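Local coordinates for protein LupI (Flavobacterium sp. YS-80-122, PDB 6IY4) that probably inhibits metalloendopeptidases, including a psychrophilic marine protease, as a small beta-barrel inhibitor of the Inh family, at residues W10-Q15 with S37-W42. Residues are numbered along the deposited sequence; the frame is centred on the assembly and turned at random.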
loop_
_atom_site.group_PDB
_atom_site.type_symbol
_atom_site.label_atom_id
_atom_site.label_comp_id
_atom_site.label_asym_id
_atom_site.label_seq_id
_atom_site.Cartn_x
_atom_site.Cartn_y
_atom_site.Cartn_z
ATOM N N TRP A 10 2.003 -4.792 -7.183
ATOM C CA TRP A 10 2.742 -3.721 -6.492
ATOM C C TRP A 10 3.790 -4.341 -5.591
ATOM O O TRP A 10 3.500 -5.332 -4.906
ATOM C CB TRP A 10 1.805 -2.837 -5.685
ATOM C CG TRP A 10 0.915 -1.958 -6.509
ATOM C CD1 TRP A 10 -0.290 -2.306 -7.051
ATOM C CD2 TRP A 10 1.160 -0.596 -6.906
ATOM N NE1 TRP A 10 -0.818 -1.260 -7.740
ATOM C CE2 TRP A 10 0.030 -0.204 -7.671
ATOM C CE3 TRP A 10 2.189 0.329 -6.681
ATOM C CZ2 TRP A 10 -0.081 1.087 -8.183
ATOM C CZ3 TRP A 10 2.059 1.603 -7.183
ATOM C CH2 TRP A 10 0.944 1.962 -7.929
ATOM N N THR A 11 4.912 -3.661 -5.478
ATOM C CA THR A 11 6.015 -4.075 -4.591
ATOM C C THR A 11 6.132 -3.063 -3.465
ATOM O O THR A 11 6.200 -1.840 -3.754
ATOM C CB THR A 11 7.317 -4.172 -5.367
ATOM O OG1 THR A 11 7.086 -5.130 -6.411
ATOM C CG2 THR A 11 8.425 -4.645 -4.466
ATOM N N PHE A 12 6.056 -3.558 -2.245
ATOM C CA PHE A 12 6.113 -2.757 -1.011
ATOM C C PHE A 12 7.474 -2.975 -0.346
ATOM O O PHE A 12 7.912 -4.127 -0.233
ATOM C CB PHE A 12 5.022 -3.188 -0.035
ATOM C CG PHE A 12 3.619 -2.821 -0.429
ATOM C CD1 PHE A 12 2.930 -3.581 -1.364
ATOM C CD2 PHE A 12 2.975 -1.746 0.143
ATOM C CE1 PHE A 12 1.629 -3.267 -1.705
ATOM C CE2 PHE A 12 1.680 -1.409 -0.233
ATOM C CZ PHE A 12 1.016 -2.189 -1.139
ATOM N N TYR A 13 8.010 -1.898 0.199
ATOM C CA TYR A 13 9.215 -1.979 1.050
ATOM C C TYR A 13 9.329 -0.721 1.897
ATOM O O TYR A 13 8.789 0.338 1.519
ATOM C CB TYR A 13 10.466 -2.198 0.210
ATOM C CG TYR A 13 10.820 -1.109 -0.761
ATOM C CD1 TYR A 13 10.287 -1.119 -2.027
ATOM C CD2 TYR A 13 11.676 -0.092 -0.415
ATOM C CE1 TYR A 13 10.612 -0.129 -2.941
ATOM C CE2 TYR A 13 11.997 0.916 -1.311
ATOM C CZ TYR A 13 11.490 0.869 -2.585
ATOM O OH TYR A 13 11.788 1.833 -3.502
ATOM N N VAL A 14 10.061 -0.827 2.978
ATOM C CA VAL A 14 10.360 0.337 3.830
ATOM C C VAL A 14 11.649 0.958 3.276
ATOM O O VAL A 14 12.672 0.247 3.039
ATOM C CB VAL A 14 10.514 -0.057 5.309
ATOM C CG1 VAL A 14 11.002 1.114 6.146
ATOM C CG2 VAL A 14 9.239 -0.616 5.912
ATOM N N GLN A 15 11.620 2.256 3.062
ATOM C CA GLN A 15 12.782 2.986 2.529
ATOM C C GLN A 15 13.983 2.704 3.428
ATOM O O GLN A 15 13.800 2.784 4.664
ATOM C CB GLN A 15 12.530 4.486 2.510
ATOM C CG GLN A 15 13.593 5.263 1.769
ATOM C CD GLN A 15 12.977 5.770 0.490
ATOM O OE1 GLN A 15 12.292 6.805 0.452
ATOM N NE2 GLN A 15 13.138 4.977 -0.550
ATOM N N SER A 37 -0.298 -9.997 3.952
ATOM C CA SER A 37 0.160 -10.416 5.305
ATOM C C SER A 37 1.501 -9.757 5.658
ATOM O O SER A 37 1.701 -9.415 6.832
ATOM C CB SER A 37 0.237 -11.927 5.386
ATOM O OG SER A 37 1.406 -12.416 4.737
ATOM N N CYS A 38 2.378 -9.528 4.674
ATOM C CA CYS A 38 3.739 -8.985 4.906
ATOM C C CYS A 38 3.688 -7.586 5.508
ATOM O O CYS A 38 4.616 -7.211 6.236
ATOM C CB CYS A 38 4.560 -8.877 3.634
ATOM S SG CYS A 38 3.824 -7.777 2.387
ATOM N N LEU A 39 2.629 -6.828 5.263
ATOM C CA LEU A 39 2.566 -5.429 5.755
ATOM C C LEU A 39 2.365 -5.399 7.264
ATOM O O LEU A 39 2.640 -4.342 7.845
ATOM C CB LEU A 39 1.441 -4.664 5.054
ATOM C CG LEU A 39 1.530 -4.596 3.531
ATOM C CD1 LEU A 39 0.410 -3.707 2.981
ATOM C CD2 LEU A 39 2.870 -4.065 3.051
ATOM N N GLN A 40 1.987 -6.520 7.885
ATOM C CA GLN A 40 1.867 -6.657 9.368
ATOM C C GLN A 40 3.202 -6.304 10.039
ATOM O O GLN A 40 3.205 -5.768 11.125
ATOM C CB GLN A 40 1.445 -8.093 9.714
ATOM C CG GLN A 40 1.246 -8.377 11.209
ATOM C CD GLN A 40 2.473 -8.907 11.923
ATOM O OE1 GLN A 40 3.536 -9.106 11.345
ATOM N NE2 GLN A 40 2.316 -9.161 13.208
ATOM N N ALA A 41 4.321 -6.590 9.403
ATOM C CA ALA A 41 5.653 -6.294 9.968
ATOM C C ALA A 41 5.852 -4.782 10.041
ATOM O O ALA A 41 6.720 -4.323 10.834
ATOM C CB ALA A 41 6.720 -6.927 9.121
ATOM N N TRP A 42 5.092 -4.001 9.268
ATOM C CA TRP A 42 5.435 -2.571 9.028
ATOM C C TRP A 42 4.339 -1.631 9.552
ATOM O O TRP A 42 4.635 -0.465 9.885
ATOM C CB TRP A 42 5.679 -2.350 7.529
ATOM C CG TRP A 42 6.838 -3.124 6.978
ATOM C CD1 TRP A 42 7.993 -3.452 7.628
ATOM C CD2 TRP A 42 6.981 -3.640 5.643
ATOM N NE1 TRP A 42 8.837 -4.126 6.790
ATOM C CE2 TRP A 42 8.233 -4.283 5.574
ATOM C CE3 TRP A 42 6.179 -3.634 4.507
ATOM C CZ2 TRP A 42 8.700 -4.904 4.417
ATOM C CZ3 TRP A 42 6.631 -4.263 3.372
ATOM C CH2 TRP A 42 7.874 -4.889 3.322
#
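Phe12 and Val14 on strand 8-14 face Leu39 and Trp42 of a short 3-10 turn, the backbones standing well apart, with 8.1 Å between the CA atoms of Phe12 and Leu39. The contact belongs to the antiparallel beta-barrel of the Inh family: a 3-10 turn in the connection between strands 22-26 and 49-53 lies against the face of strand 8-14 that carries Phe12 and Val14, joined by side chains alone. The turn holds its own shape through backbone bonds such as Trp42 N to Leu39 O at 2.9 Å, and from it the Leu39 and Trp42 side chains both point toward the strand.

Leu39 suits the buried end. Its branched tip meets the Phe12 ring with both methyls: CD2 makes the closer approach, 3.7 Å from Phe12 CD2, while CD1 lies more loosely over one face, near the rim; the two side chains cross at roughly a right angle. Val24 and Met90, on the strands flanking 8-14, also touch Phe12, so the ring is packed between Leu39 and residues of the neighbouring strands.

The long, flat indole of Trp42, partly exposed, spans the distance from Val14 to Phe12. With CG anti to the carbonyl carbon (chi1 -63°), the six-membered ring ends beside Phe12, where CZ3 is 3.9 Å from Phe12 CB and CH2 comes obliquely to Phe12 O at 3.6 Å. Cys38 O lies over one face of the indole, toward its rim, and the disulfide from Cys38 to Cys22 ties the turn to strand 22-26, the neighbour of 8-14. A beta-branched valine is at home in a strand, and here one of its branches has an aromatic partner on the opposite indole face: Val14 CG2 makes a CH-pi contact 3.5 Å from the centroid of the Trp42 five-membered ring, only 7° off the ring normal.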